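Local coordinates for protein neural-cadherin (PDB 3UBF) that mediates calcium-dependent, mainly homophilic cell-cell adhesion, with this chain covering three successive extracellular cadherin repeats of a much longer ectodomain, at residues P212-P217 with I236-F241; A221-N226 with I307-V312; D230-S235 with I268-K273; Y286-T291 with V303-R308. All blocks are in the same frame, centred on the assembly; numbering follows the deposited sequence.

Contact 1 (P212-P217 with I236-F241)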
loop_
_atom_site.group_PDB
_atom_site.type_symbol
_atom_site.label_atom_id
_atom_site.label_comp_id
_atom_site.label_asym_id
_atom_site.label_seq_id
_atom_site.Cartn_x
_atom_site.Cartn_y
_atom_site.Cartn_z
ATOM N N PRO A 212 -21.573 8.677 8.723
ATOM C CA PRO A 212 -20.241 8.304 9.175
ATOM C C PRO A 212 -19.806 7.022 8.506
ATOM O O PRO A 212 -20.659 6.193 8.150
ATOM C CB PRO A 212 -20.437 8.024 10.673
ATOM C CG PRO A 212 -21.696 8.666 11.040
ATOM C CD PRO A 212 -22.548 8.611 9.822
ATOM N N GLN A 213 -18.495 6.878 8.320
ATOM C CA GLN A 213 -17.919 5.655 7.800
ATOM C C GLN A 213 -16.953 5.094 8.828
ATOM O O GLN A 213 -16.076 5.803 9.348
ATOM C CB GLN A 213 -17.195 5.906 6.486
ATOM C CG GLN A 213 -16.629 4.658 5.827
ATOM C CD GLN A 213 -15.895 4.980 4.542
ATOM O OE1 GLN A 213 -15.481 6.119 4.321
ATOM N NE2 GLN A 213 -15.733 3.988 3.686
ATOM N N PHE A 214 -17.130 3.811 9.118
ATOM C CA PHE A 214 -16.260 3.116 10.035
ATOM C C PHE A 214 -14.912 2.893 9.376
ATOM O O PHE A 214 -14.831 2.769 8.154
ATOM C CB PHE A 214 -16.896 1.798 10.471
ATOM C CG PHE A 214 -17.964 1.960 11.514
ATOM C CD1 PHE A 214 -19.307 1.885 11.165
ATOM C CD2 PHE A 214 -17.627 2.186 12.848
ATOM C CE1 PHE A 214 -20.317 2.034 12.135
ATOM C CE2 PHE A 214 -18.633 2.344 13.834
ATOM C CZ PHE A 214 -19.977 2.263 13.477
ATOM N N TYR A 215 -13.856 2.862 10.185
ATOM C CA TYR A 215 -12.489 2.655 9.681
ATOM C C TYR A 215 -12.214 1.222 9.238
ATOM O O TYR A 215 -11.219 0.956 8.573
ATOM C CB TYR A 215 -11.446 3.179 10.676
ATOM C CG TYR A 215 -11.158 4.639 10.440
ATOM C CD1 TYR A 215 -11.845 5.630 11.142
ATOM C CD2 TYR A 215 -10.232 5.038 9.470
ATOM C CE1 TYR A 215 -11.605 6.967 10.907
ATOM C CE2 TYR A 215 -9.984 6.371 9.228
ATOM C CZ TYR A 215 -10.678 7.336 9.948
ATOM O OH TYR A 215 -10.441 8.679 9.708
ATOM N N MET A 216 -13.111 0.306 9.594
ATOM C CA MET A 216 -13.109 -1.050 9.032
ATOM C C MET A 216 -14.539 -1.419 8.597
ATOM O O MET A 216 -15.506 -1.044 9.278
ATOM C CB MET A 216 -12.633 -2.069 10.065
ATOM C CG MET A 216 -11.455 -1.630 10.894
ATOM S SD MET A 216 -10.025 -2.614 10.596
ATOM C CE MET A 216 -10.693 -4.258 10.870
ATOM N N PRO A 217 -14.683 -2.173 7.485
ATOM C CA PRO A 217 -16.012 -2.571 7.042
ATOM C C PRO A 217 -16.656 -3.608 7.968
ATOM O O PRO A 217 -17.883 -3.754 7.971
ATOM C CB PRO A 217 -15.749 -3.156 5.662
ATOM C CG PRO A 217 -14.376 -3.693 5.761
ATOM C CD PRO A 217 -13.634 -2.716 6.605
ATOM N N ILE A 236 -13.321 0.795 18.206
ATOM C CA ILE A 236 -14.038 1.041 16.976
ATOM C C ILE A 236 -14.068 2.537 16.710
ATOM O O ILE A 236 -14.291 3.343 17.618
ATOM C CB ILE A 236 -15.430 0.408 17.029
ATOM C CG1 ILE A 236 -15.284 -1.101 16.875
ATOM C CG2 ILE A 236 -16.307 0.930 15.922
ATOM C CD1 ILE A 236 -16.153 -1.863 17.793
ATOM N N LYS A 237 -13.796 2.915 15.468
ATOM C CA LYS A 237 -13.816 4.319 15.125
ATOM C C LYS A 237 -14.526 4.540 13.805
ATOM O O LYS A 237 -14.360 3.766 12.858
ATOM C CB LYS A 237 -12.402 4.901 15.087
ATOM C CG LYS A 237 -12.375 6.384 15.379
ATOM C CD LYS A 237 -10.966 6.950 15.367
ATOM C CE LYS A 237 -10.696 7.725 14.082
ATOM N NZ LYS A 237 -9.595 8.723 14.246
ATOM N N ALA A 238 -15.332 5.595 13.767
ATOM C CA ALA A 238 -15.994 6.009 12.548
ATOM C C ALA A 238 -15.586 7.433 12.235
ATOM O O ALA A 238 -15.325 8.237 13.130
ATOM C CB ALA A 238 -17.490 5.880 12.669
ATOM N N LYS A 239 -15.498 7.725 10.948
ATOM C CA LYS A 239 -15.096 9.026 10.498
ATOM C C LYS A 239 -16.370 9.808 10.278
ATOM O O LYS A 239 -17.306 9.316 9.643
ATOM C CB LYS A 239 -14.314 8.898 9.196
ATOM C CG LYS A 239 -13.950 10.212 8.575
ATOM C CD LYS A 239 -13.227 10.015 7.284
ATOM C CE LYS A 239 -12.871 11.348 6.717
ATOM N NZ LYS A 239 -11.730 11.224 5.786
ATOM N N SER A 240 -16.417 11.018 10.823
ATOM C CA SER A 240 -17.520 11.909 10.559
ATOM C C SER A 240 -17.096 12.860 9.456
ATOM O O SER A 240 -16.135 13.624 9.619
ATOM C CB SER A 240 -17.908 12.680 11.824
ATOM O OG SER A 240 -18.765 13.757 11.507
ATOM N N PHE A 241 -17.813 12.824 8.342
ATOM C CA PHE A 241 -17.487 13.694 7.213
ATOM C C PHE A 241 -17.840 15.158 7.438
ATOM O O PHE A 241 -17.331 16.040 6.741
ATOM C CB PHE A 241 -18.093 13.146 5.929
ATOM C CG PHE A 241 -17.576 11.803 5.596
ATOM C CD1 PHE A 241 -18.245 10.663 6.031
ATOM C CD2 PHE A 241 -16.366 11.666 4.921
ATOM C CE1 PHE A 241 -17.748 9.417 5.761
ATOM C CE2 PHE A 241 -15.858 10.409 4.640
ATOM C CZ PHE A 241 -16.538 9.288 5.063
#
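Gln213 and Lys239 form an antiparallel hydrogen-bonded pair and Phe214 and Ala238 the non-hydrogen-bonded pair beside it, the latter with CA atoms only 3.8 Å apart. Gln213 N donates to Lys239 O at 3.0 Å, Lys239 N returns a bond to Gln213 O, and Tyr215 N extends the ladder to Lys237 O. The side chains part onto two faces. On one, the methyl CB of Ala238 sits over a face of the Phe214 ring, 4.0 Å from its centroid and 25° off the normal, a CH-pi contact, while Ile236 CG2 reaches Phe214 CE2 at 3.4 Å. On the other, the Lys237 chain bends at its third torsion (chi3 104°) and runs alongside the Tyr215 ring, CE lying 3.4 Å from Tyr215 CE1; Lys239 CB meets the same ring atom obliquely. Gln213, fully extended, brings OE1 to the edge of the Phe241 ring, in its plane, 3.4 Å from Phe241 CZ. Its NE2 bonds to Pro112 O, and Phe241 also packs on Gln114 and Val116 of strand 113-117, tying this edge to the preceding repeat, while Phe214 and Ala238 face inward onto Ala292 of strand 285-294.

Contact 2 (A221-N226 with I307-V312). With ZN (zinc ion), chain O; ZN (zinc ion), chain S.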
loop_
_atom_site.group_PDB
_atom_site.type_symbol
_atom_site.label_atom_id
_atom_site.label_comp_id
_atom_site.label_asym_id
_atom_site.label_seq_id
_atom_site.Cartn_x
_atom_site.Cartn_y
_atom_site.Cartn_z
ATOM N N ALA A 221 -12.889 -9.499 17.004
ATOM C CA ALA A 221 -11.944 -9.635 18.119
ATOM C C ALA A 221 -11.938 -11.066 18.614
ATOM O O ALA A 221 -12.950 -11.752 18.541
ATOM C CB ALA A 221 -12.270 -8.678 19.254
ATOM N N GLU A 222 -10.788 -11.502 19.104
ATOM C CA GLU A 222 -10.620 -12.823 19.667
ATOM C C GLU A 222 -10.022 -12.678 21.056
ATOM O O GLU A 222 -8.906 -12.205 21.209
ATOM C CB GLU A 222 -9.716 -13.683 18.780
ATOM C CG GLU A 222 -9.278 -14.986 19.456
ATOM C CD GLU A 222 -8.694 -16.005 18.490
ATOM O OE1 GLU A 222 -9.427 -16.456 17.573
ATOM O OE2 GLU A 222 -7.505 -16.368 18.665
ATOM N N ILE A 223 -10.769 -13.089 22.072
ATOM C CA ILE A 223 -10.337 -12.890 23.444
ATOM C C ILE A 223 -10.360 -14.166 24.275
ATOM O O ILE A 223 -11.256 -14.998 24.118
ATOM C CB ILE A 223 -11.127 -11.759 24.129
ATOM C CG1 ILE A 223 -12.638 -12.039 24.110
ATOM C CG2 ILE A 223 -10.774 -10.409 23.459
ATOM C CD1 ILE A 223 -13.432 -11.229 25.098
ATOM N N PRO A 224 -9.344 -14.339 25.141
ATOM C CA PRO A 224 -9.351 -15.481 26.031
ATOM C C PRO A 224 -10.468 -15.384 27.059
ATOM O O PRO A 224 -10.955 -14.293 27.378
ATOM C CB PRO A 224 -7.981 -15.419 26.720
ATOM C CG PRO A 224 -7.486 -14.061 26.502
ATOM C CD PRO A 224 -8.071 -13.600 25.208
ATOM N N GLU A 225 -10.859 -16.550 27.547
ATOM C CA GLU A 225 -11.863 -16.726 28.572
ATOM C C GLU A 225 -11.583 -15.885 29.811
ATOM O O GLU A 225 -12.516 -15.443 30.489
ATOM C CB GLU A 225 -11.880 -18.208 28.945
ATOM C CG GLU A 225 -12.977 -18.646 29.874
ATOM C CD GLU A 225 -12.692 -20.005 30.451
ATOM O OE1 GLU A 225 -11.505 -20.382 30.480
ATOM O OE2 GLU A 225 -13.637 -20.705 30.878
ATOM N N ASN A 226 -10.301 -15.679 30.109
ATOM C CA ASN A 226 -9.899 -14.999 31.336
ATOM C C ASN A 226 -9.630 -13.502 31.174
ATOM O O ASN A 226 -9.018 -12.883 32.052
ATOM C CB ASN A 226 -8.704 -15.715 31.989
ATOM C CG ASN A 226 -7.360 -15.406 31.311
ATOM O OD1 ASN A 226 -7.286 -15.088 30.117
ATOM N ND2 ASN A 226 -6.288 -15.501 32.087
ATOM N N ILE A 307 -17.099 -11.165 18.286
ATOM C CA ILE A 307 -16.153 -11.493 19.344
ATOM C C ILE A 307 -16.141 -12.984 19.604
ATOM O O ILE A 307 -17.138 -13.567 20.027
ATOM C CB ILE A 307 -16.429 -10.720 20.657
ATOM C CG1 ILE A 307 -16.453 -9.207 20.386
ATOM C CG2 ILE A 307 -15.399 -11.102 21.728
ATOM C CD1 ILE A 307 -16.710 -8.351 21.607
ATOM N N ARG A 308 -14.997 -13.591 19.337
ATOM C CA ARG A 308 -14.774 -14.991 19.633
ATOM C C ARG A 308 -14.041 -15.153 20.958
ATOM O O ARG A 308 -13.109 -14.406 21.269
ATOM C CB ARG A 308 -13.987 -15.639 18.513
ATOM C CG ARG A 308 -14.757 -15.735 17.212
ATOM C CD ARG A 308 -13.826 -15.920 16.010
ATOM N NE ARG A 308 -14.545 -16.386 14.821
ATOM C CZ ARG A 308 -15.017 -15.600 13.854
ATOM N NH1 ARG A 308 -14.851 -14.273 13.897
ATOM N NH2 ARG A 308 -15.653 -16.148 12.826
ATOM N N VAL A 309 -14.484 -16.132 21.736
ATOM C CA VAL A 309 -13.870 -16.457 23.003
ATOM C C VAL A 309 -13.146 -17.786 22.860
ATOM O O VAL A 309 -13.722 -18.774 22.396
ATOM C CB VAL A 309 -14.924 -16.530 24.122
ATOM C CG1 VAL A 309 -14.289 -16.905 25.468
ATOM C CG2 VAL A 309 -15.655 -15.199 24.228
ATOM N N THR A 310 -11.869 -17.793 23.226
ATOM C CA THR A 310 -11.092 -19.025 23.244
ATOM C C THR A 310 -10.976 -19.523 24.668
ATOM O O THR A 310 -11.058 -18.742 25.613
ATOM C CB THR A 310 -9.673 -18.850 22.646
ATOM O OG1 THR A 310 -8.885 -17.991 23.481
ATOM C CG2 THR A 310 -9.751 -18.283 21.242
ATOM N N ASP A 311 -10.805 -20.827 24.824
ATOM C CA ASP A 311 -10.512 -21.369 26.138
ATOM C C ASP A 311 -9.063 -21.111 26.507
ATOM O O ASP A 311 -8.194 -20.919 25.657
ATOM C CB ASP A 311 -10.795 -22.871 26.213
ATOM C CG ASP A 311 -11.126 -23.334 27.629
ATOM O OD1 ASP A 311 -11.121 -22.503 28.561
ATOM O OD2 ASP A 311 -11.404 -24.538 27.810
ATOM N N VAL A 312 -8.816 -21.123 27.802
ATOM C CA VAL A 312 -7.474 -21.010 28.306
ATOM C C VAL A 312 -7.156 -22.238 29.141
ATOM O O VAL A 312 -6.061 -22.786 29.037
ATOM C CB VAL A 312 -7.302 -19.719 29.120
ATOM C CG1 VAL A 312 -7.739 -19.924 30.589
ATOM C CG2 VAL A 312 -5.855 -19.231 29.005
HETATM ZN ZN ZN O . -11.988 -22.567 30.914
HETATM ZN ZN ZN S . -10.790 -25.743 29.266
HETATM O O HOH W 1 -9.557 -25.216 30.987
HETATM O O HOH W 2 -13.196 -21.715 32.724
#
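The carboxylates of Glu225 and Asp311 lie side by side with their planes 80° apart, and both bind one zinc ion. Glu225 grips it with both oxygens, OE1 at 2.3 Å and OE2 at 2.5 Å from the zinc, whereas Asp311 gives OD1 alone, also at 2.5 Å. Glu278 and a water complete the zinc's coordination sphere as modelled. Asp311 OD2 binds a second zinc at 2.0 Å, so one carboxylate bridges two metals, and Val312 N meets Asp311 OD1 from above the carboxylate plane. Glu225 OE1 and Asp311 OD1 approach to 2.9 Å; their shared metal accounts for this closeness of two carboxylate oxygens that would otherwise probably repel. With CG opposite the backbone N (chi1 -173°), the extended Glu225 chain carries its carboxylate out to the metal, while Phe277 N fixes OE2 by a hydrogen bond. Glu225, Glu278 and Asp311 fall in the PEN, DFE and DVNDN sequence motifs of cadherin calcium sites, so the zinc probably occupies a calcium position.

The parallel ladder leads up to this site: Arg308 N bonds to Ala221 O, Ile223 N to Arg308 O at 2.8 Å, Thr310 N to Ile223 O, and Glu225 N to Thr310 O. Ile223 CG1 packs on Ile307 CG2 at 3.8 Å on the inner side, and on the outer side Thr310 CG2 touches Glu222 CD. Strand 219-224 is an outermost strand of its sheet within the chain, paired with strand 300-310, whose far flank pairs with strand 285-294, while Ile223 and Ile307 pack on Ile233 and Phe260 of the opposing sheet.

Contact 3 (D230-S235 with I268-K273). With ZN (zinc ion), chain R.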
loop_
_atom_site.group_PDB
_atom_site.type_symbol
_atom_site.label_atom_id
_atom_site.label_comp_id
_atom_site.label_asym_id
_atom_site.label_seq_id
_atom_site.Cartn_x
_atom_site.Cartn_y
_atom_site.Cartn_z
ATOM N N ASP A 230 -13.899 -5.329 32.451
ATOM C CA ASP A 230 -13.727 -3.899 32.185
ATOM C C ASP A 230 -12.398 -3.552 31.495
ATOM O O ASP A 230 -11.998 -2.384 31.447
ATOM C CB ASP A 230 -13.946 -3.080 33.464
ATOM C CG ASP A 230 -15.345 -3.263 34.043
ATOM O OD1 ASP A 230 -16.316 -3.435 33.269
ATOM O OD2 ASP A 230 -15.480 -3.219 35.283
ATOM N N SER A 231 -11.737 -4.570 30.950
ATOM C CA SER A 231 -10.583 -4.369 30.083
ATOM C C SER A 231 -11.033 -4.104 28.643
ATOM O O SER A 231 -12.102 -4.555 28.218
ATOM C CB SER A 231 -9.666 -5.591 30.115
ATOM O OG SER A 231 -10.265 -6.681 29.429
ATOM N N ASP A 232 -10.193 -3.380 27.905
ATOM C CA ASP A 232 -10.443 -3.028 26.513
ATOM C C ASP A 232 -10.282 -4.254 25.639
ATOM O O ASP A 232 -9.312 -5.000 25.786
ATOM C CB ASP A 232 -9.463 -1.949 26.039
ATOM C CG ASP A 232 -9.532 -0.670 26.867
ATOM O OD1 ASP A 232 -10.564 -0.417 27.537
ATOM O OD2 ASP A 232 -8.541 0.094 26.845
ATOM N N ILE A 233 -11.232 -4.446 24.731
ATOM C CA ILE A 233 -11.275 -5.600 23.865
ATOM C C ILE A 233 -10.963 -5.182 22.428
ATOM O O ILE A 233 -10.166 -5.824 21.733
ATOM C CB ILE A 233 -12.664 -6.274 23.962
ATOM C CG1 ILE A 233 -12.741 -7.083 25.247
ATOM C CG2 ILE A 233 -12.978 -7.168 22.752
ATOM C CD1 ILE A 233 -14.128 -7.493 25.587
ATOM N N ILE A 234 -11.596 -4.100 21.989
ATOM C CA ILE A 234 -11.400 -3.592 20.642
ATOM C C ILE A 234 -11.805 -2.127 20.606
ATOM O O ILE A 234 -12.700 -1.708 21.353
ATOM C CB ILE A 234 -12.169 -4.459 19.583
ATOM C CG1 ILE A 234 -11.861 -3.998 18.149
ATOM C CG2 ILE A 234 -13.661 -4.510 19.885
ATOM C CD1 ILE A 234 -12.099 -5.061 17.098
ATOM N N SER A 235 -11.116 -1.349 19.773
ATOM C CA SER A 235 -11.480 0.044 19.543
ATOM C C SER A 235 -12.158 0.171 18.203
ATOM O O SER A 235 -11.638 -0.278 17.185
ATOM C CB SER A 235 -10.255 0.963 19.565
ATOM O OG SER A 235 -10.043 1.486 20.861
ATOM N N ILE A 268 -14.474 2.497 22.527
ATOM C CA ILE A 268 -13.751 1.374 23.092
ATOM C C ILE A 268 -14.737 0.374 23.650
ATOM O O ILE A 268 -15.552 0.710 24.517
ATOM C CB ILE A 268 -12.770 1.799 24.202
ATOM C CG1 ILE A 268 -11.734 2.797 23.673
ATOM C CG2 ILE A 268 -12.090 0.565 24.807
ATOM C CD1 ILE A 268 -10.765 3.308 24.752
ATOM N N VAL A 269 -14.660 -0.851 23.136
ATOM C CA VAL A 269 -15.475 -1.950 23.624
ATOM C C VAL A 269 -14.782 -2.609 24.816
ATOM O O VAL A 269 -13.660 -3.093 24.702
ATOM C CB VAL A 269 -15.742 -2.987 22.507
ATOM C CG1 VAL A 269 -16.651 -4.121 22.999
ATOM C CG2 VAL A 269 -16.351 -2.307 21.303
ATOM N N LYS A 270 -15.446 -2.616 25.962
ATOM C CA LYS A 270 -14.928 -3.326 27.126
ATOM C C LYS A 270 -15.745 -4.574 27.440
ATOM O O LYS A 270 -16.873 -4.728 26.969
ATOM C CB LYS A 270 -14.854 -2.407 28.346
ATOM C CG LYS A 270 -13.771 -1.364 28.238
ATOM C CD LYS A 270 -13.774 -0.416 29.420
ATOM C CE LYS A 270 -12.962 0.829 29.112
ATOM N NZ LYS A 270 -12.645 1.603 30.343
ATOM N N LEU A 271 -15.152 -5.469 28.221
ATOM C CA LEU A 271 -15.851 -6.620 28.762
ATOM C C LEU A 271 -16.627 -6.210 30.006
ATOM O O LEU A 271 -16.048 -5.678 30.951
ATOM C CB LEU A 271 -14.843 -7.719 29.109
ATOM C CG LEU A 271 -15.389 -9.065 29.603
ATOM C CD1 LEU A 271 -16.442 -9.642 28.661
ATOM C CD2 LEU A 271 -14.249 -10.044 29.789
ATOM N N ALA A 272 -17.935 -6.452 30.006
ATOM C CA ALA A 272 -18.785 -6.094 31.152
ATOM C C ALA A 272 -18.988 -7.231 32.157
ATOM O O ALA A 272 -19.296 -6.978 33.323
ATOM C CB ALA A 272 -20.126 -5.582 30.665
ATOM N N LYS A 273 -18.816 -8.475 31.705
ATOM C CA LYS A 273 -19.077 -9.660 32.531
ATOM C C LYS A 273 -17.896 -10.624 32.520
ATOM O O LYS A 273 -17.095 -10.601 31.592
ATOM C CB LYS A 273 -20.322 -10.397 32.022
ATOM C CG LYS A 273 -21.634 -9.664 32.255
ATOM C CD LYS A 273 -22.791 -10.342 31.528
ATOM C CE LYS A 273 -24.117 -9.674 31.897
ATOM N NZ LYS A 273 -25.288 -10.329 31.253
HETATM ZN ZN ZN R . -8.974 1.846 28.391
#
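Asp230 N donates to Leu271 O at 2.6 Å, the shortest hydrogen bond between the two segments, and Leu271 N donates in turn to Ser231 O. Further on, Val269 uses both its N and its O toward strand 232-235: Ile233 N reaches Val269 O and Val269 N reaches Ile234 O, each at 2.8 Å.

On the outer face an acid and a lysine run together. Asp232 and Lys270 lie alongside, pointing the same way, with the Lys270 chain stretched out so that its CE comes to 3.1 Å from Asp232 OD1; NZ, at 4.0 Å from that oxygen, stays beyond a salt bridge. Asp232 OD2 instead binds a zinc ion at 2.4 Å, whose positive charge probably weakens the carboxylate's pull on the nearby ammonium group. Ile268 CG2 passes obliquely beside the same carboxylate.

Facing inward, Ile233 CD1 touches Leu271 CB at 3.6 Å, and Ile234 CG2 settles beside Val269 CB at 3.7 Å. Both isoleucines also meet strand 300-310, Ile233 on Ile307 and Ile234 on Leu305. The register slips by one residue between Asp232 and Ile234, and Ile233 turns to a psi of -46°: two residues stand opposite Val269, the signature of a classic beta bulge in an antiparallel sheet.

Contact 4 (Y286-T291 with V303-R308)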
loop_
_atom_site.group_PDB
_atom_site.type_symbol
_atom_site.label_atom_id
_atom_site.label_comp_id
_atom_site.label_asym_id
_atom_site.label_seq_id
_atom_site.Cartn_x
_atom_site.Cartn_y
_atom_site.Cartn_z
ATOM N N TYR A 286 -19.744 -14.199 19.723
ATOM C CA TYR A 286 -20.766 -13.169 19.918
ATOM C C TYR A 286 -20.887 -12.289 18.670
ATOM O O TYR A 286 -19.878 -11.816 18.136
ATOM C CB TYR A 286 -20.405 -12.262 21.093
ATOM C CG TYR A 286 -20.349 -12.923 22.447
ATOM C CD1 TYR A 286 -19.203 -13.598 22.869
ATOM C CD2 TYR A 286 -21.426 -12.843 23.328
ATOM C CE1 TYR A 286 -19.142 -14.185 24.121
ATOM C CE2 TYR A 286 -21.372 -13.425 24.587
ATOM C CZ TYR A 286 -20.226 -14.102 24.974
ATOM O OH TYR A 286 -20.164 -14.692 26.220
ATOM N N SER A 287 -22.117 -12.068 18.220
ATOM C CA SER A 287 -22.378 -11.162 17.116
ATOM C C SER A 287 -22.972 -9.883 17.649
ATOM O O SER A 287 -24.034 -9.882 18.264
ATOM C CB SER A 287 -23.343 -11.784 16.113
ATOM O OG SER A 287 -22.724 -12.861 15.447
ATOM N N LEU A 288 -22.283 -8.785 17.407
ATOM C CA LEU A 288 -22.698 -7.508 17.938
ATOM C C LEU A 288 -22.784 -6.514 16.802
ATOM O O LEU A 288 -22.124 -6.674 15.769
ATOM C CB LEU A 288 -21.692 -7.025 18.987
ATOM C CG LEU A 288 -21.322 -8.018 20.104
ATOM C CD1 LEU A 288 -19.993 -7.646 20.744
ATOM C CD2 LEU A 288 -22.426 -8.110 21.165
ATOM N N ILE A 289 -23.618 -5.500 16.978
ATOM C CA ILE A 289 -23.667 -4.420 16.027
ATOM C C ILE A 289 -23.325 -3.144 16.761
ATOM O O ILE A 289 -23.985 -2.779 17.753
ATOM C CB ILE A 289 -25.035 -4.293 15.337
ATOM C CG1 ILE A 289 -25.329 -5.536 14.507
ATOM C CG2 ILE A 289 -25.057 -3.061 14.433
ATOM C CD1 ILE A 289 -26.724 -5.551 13.884
ATOM N N VAL A 290 -22.279 -2.481 16.276
ATOM C CA VAL A 290 -21.935 -1.148 16.739
ATOM C C VAL A 290 -22.565 -0.102 15.823
ATOM O O VAL A 290 -22.490 -0.198 14.588
ATOM C CB VAL A 290 -20.406 -0.936 16.843
ATOM C CG1 VAL A 290 -20.095 0.503 17.318
ATOM C CG2 VAL A 290 -19.793 -1.965 17.799
ATOM N N THR A 291 -23.196 0.888 16.436
ATOM C CA THR A 291 -23.746 2.006 15.688
ATOM C C THR A 291 -22.968 3.276 16.003
ATOM O O THR A 291 -22.669 3.546 17.164
ATOM C CB THR A 291 -25.235 2.173 15.981
ATOM O OG1 THR A 291 -25.893 0.938 15.690
ATOM C CG2 THR A 291 -25.859 3.290 15.121
ATOM N N VAL A 303 -22.051 -1.318 11.929
ATOM C CA VAL A 303 -21.023 -2.250 11.497
ATOM C C VAL A 303 -21.098 -3.507 12.365
ATOM O O VAL A 303 -21.548 -3.446 13.502
ATOM C CB VAL A 303 -19.616 -1.589 11.566
ATOM C CG1 VAL A 303 -19.132 -1.430 13.014
ATOM C CG2 VAL A 303 -18.616 -2.336 10.707
ATOM N N ASP A 304 -20.681 -4.645 11.824
ATOM C CA ASP A 304 -20.651 -5.883 12.610
ATOM C C ASP A 304 -19.413 -5.937 13.459
ATOM O O ASP A 304 -18.312 -5.612 13.002
ATOM C CB ASP A 304 -20.647 -7.121 11.726
ATOM C CG ASP A 304 -21.859 -7.213 10.861
ATOM O OD1 ASP A 304 -22.990 -7.110 11.391
ATOM O OD2 ASP A 304 -21.669 -7.395 9.634
ATOM N N LEU A 305 -19.619 -6.331 14.705
ATOM C CA LEU A 305 -18.533 -6.707 15.576
ATOM C C LEU A 305 -18.741 -8.169 15.978
ATOM O O LEU A 305 -19.817 -8.556 16.458
ATOM C CB LEU A 305 -18.475 -5.786 16.794
ATOM C CG LEU A 305 -17.509 -6.149 17.922
ATOM C CD1 LEU A 305 -16.077 -6.274 17.436
ATOM C CD2 LEU A 305 -17.606 -5.108 19.029
ATOM N N THR A 306 -17.716 -8.977 15.733
ATOM C CA THR A 306 -17.746 -10.375 16.081
ATOM C C THR A 306 -16.687 -10.608 17.149
ATOM O O THR A 306 -15.516 -10.256 16.959
ATOM C CB THR A 306 -17.504 -11.245 14.837
ATOM O OG1 THR A 306 -18.486 -10.915 13.847
ATOM C CG2 THR A 306 -17.622 -12.720 15.162
ATOM N N ILE A 307 -17.099 -11.165 18.286
ATOM C CA ILE A 307 -16.153 -11.493 19.344
ATOM C C ILE A 307 -16.141 -12.984 19.604
ATOM O O ILE A 307 -17.138 -13.567 20.027
ATOM C CB ILE A 307 -16.429 -10.720 20.657
ATOM C CG1 ILE A 307 -16.453 -9.207 20.386
ATOM C CG2 ILE A 307 -15.399 -11.102 21.728
ATOM C CD1 ILE A 307 -16.710 -8.351 21.607
ATOM N N ARG A 308 -14.997 -13.591 19.337
ATOM C CA ARG A 308 -14.774 -14.991 19.633
ATOM C C ARG A 308 -14.041 -15.153 20.958
ATOM O O ARG A 308 -13.109 -14.406 21.269
ATOM C CB ARG A 308 -13.987 -15.639 18.513
ATOM C CG ARG A 308 -14.757 -15.735 17.212
ATOM C CD ARG A 308 -13.826 -15.920 16.010
ATOM N NE ARG A 308 -14.545 -16.386 14.821
ATOM C CZ ARG A 308 -15.017 -15.600 13.854
ATOM N NH1 ARG A 308 -14.851 -14.273 13.897
ATOM N NH2 ARG A 308 -15.653 -16.148 12.826
HETATM O O HOH W 3 -22.822 -8.876 14.251
#
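A beta hairpin made by strands 285-294 and 300-310 holds this contact, with three antiparallel hydrogen-bonded pairs in succession: Tyr286 with Ile307, Leu288 with Leu305 and Val290 with Val303. Each pair is closed by two N-H...O bonds. The bond from Tyr286 N to Ile307 O, 2.7 Å long, is nearly straight, 177° at the hydrogen, and that carbonyl oxygen also lies at the edge of the Tyr286 ring, in its plane, 3.5 Å from CD1. Leu288 O has two donors: Leu305 N at 2.7 Å, standing 37° above the carbonyl plane, and a water at 2.8 Å that makes a further, weak bond to Asp304 OD1.

In the cadherin repeat, a seven-stranded Greek-key beta sandwich, this hairpin forms the middle of one sheet, and the side chains of the hydrogen-bonded pairs point into the core. Leu288 CD1 is pressed against Ile307 CD1 at 3.5 Å and lies 3.9 Å from Leu305 CD2. Leu305, with CG opposite the backbone N (chi1 172°), runs beside Leu288 and lets CD2 also meet Val290 CG2 at 4.0 Å. The next step along the row is Val290 CB against Val303 CG1. From the facing sheet, Ile234 and Ile236 cover Leu305, and Phe260 meets the Tyr286 ring edge to face. On the outer side Ile289 CG2 rests near Val303 O, and Ile289 packs on Lys251 of the flanking strand 246-253.

How the contacts relate
All four contacts build the third repeat of the chain or its junction with the repeat before. Contacts 1 and 3, centres 19 Å apart, lie in one sheet and share strand 232-239; contacts 2 and 4, 14 Å apart, lie in the other and share strand 300-310 through Ile307 and Arg308. The sheets meet face to face: Val269 of contact 3 packs on Leu305 of contact 4, and Ile233 on Ile223 and Ile307. Along the chain contact 3 falls between the two segments of contact 2; contact 4 opens after contact 3 has closed and ends on the stretch contact 2 uses; contact 1 alternates with contacts 2 and 3. Contacts 1 and 2, 25 Å apart, stand at opposite ends, one toward the preceding repeat, the other at a metal site, probably toward the next.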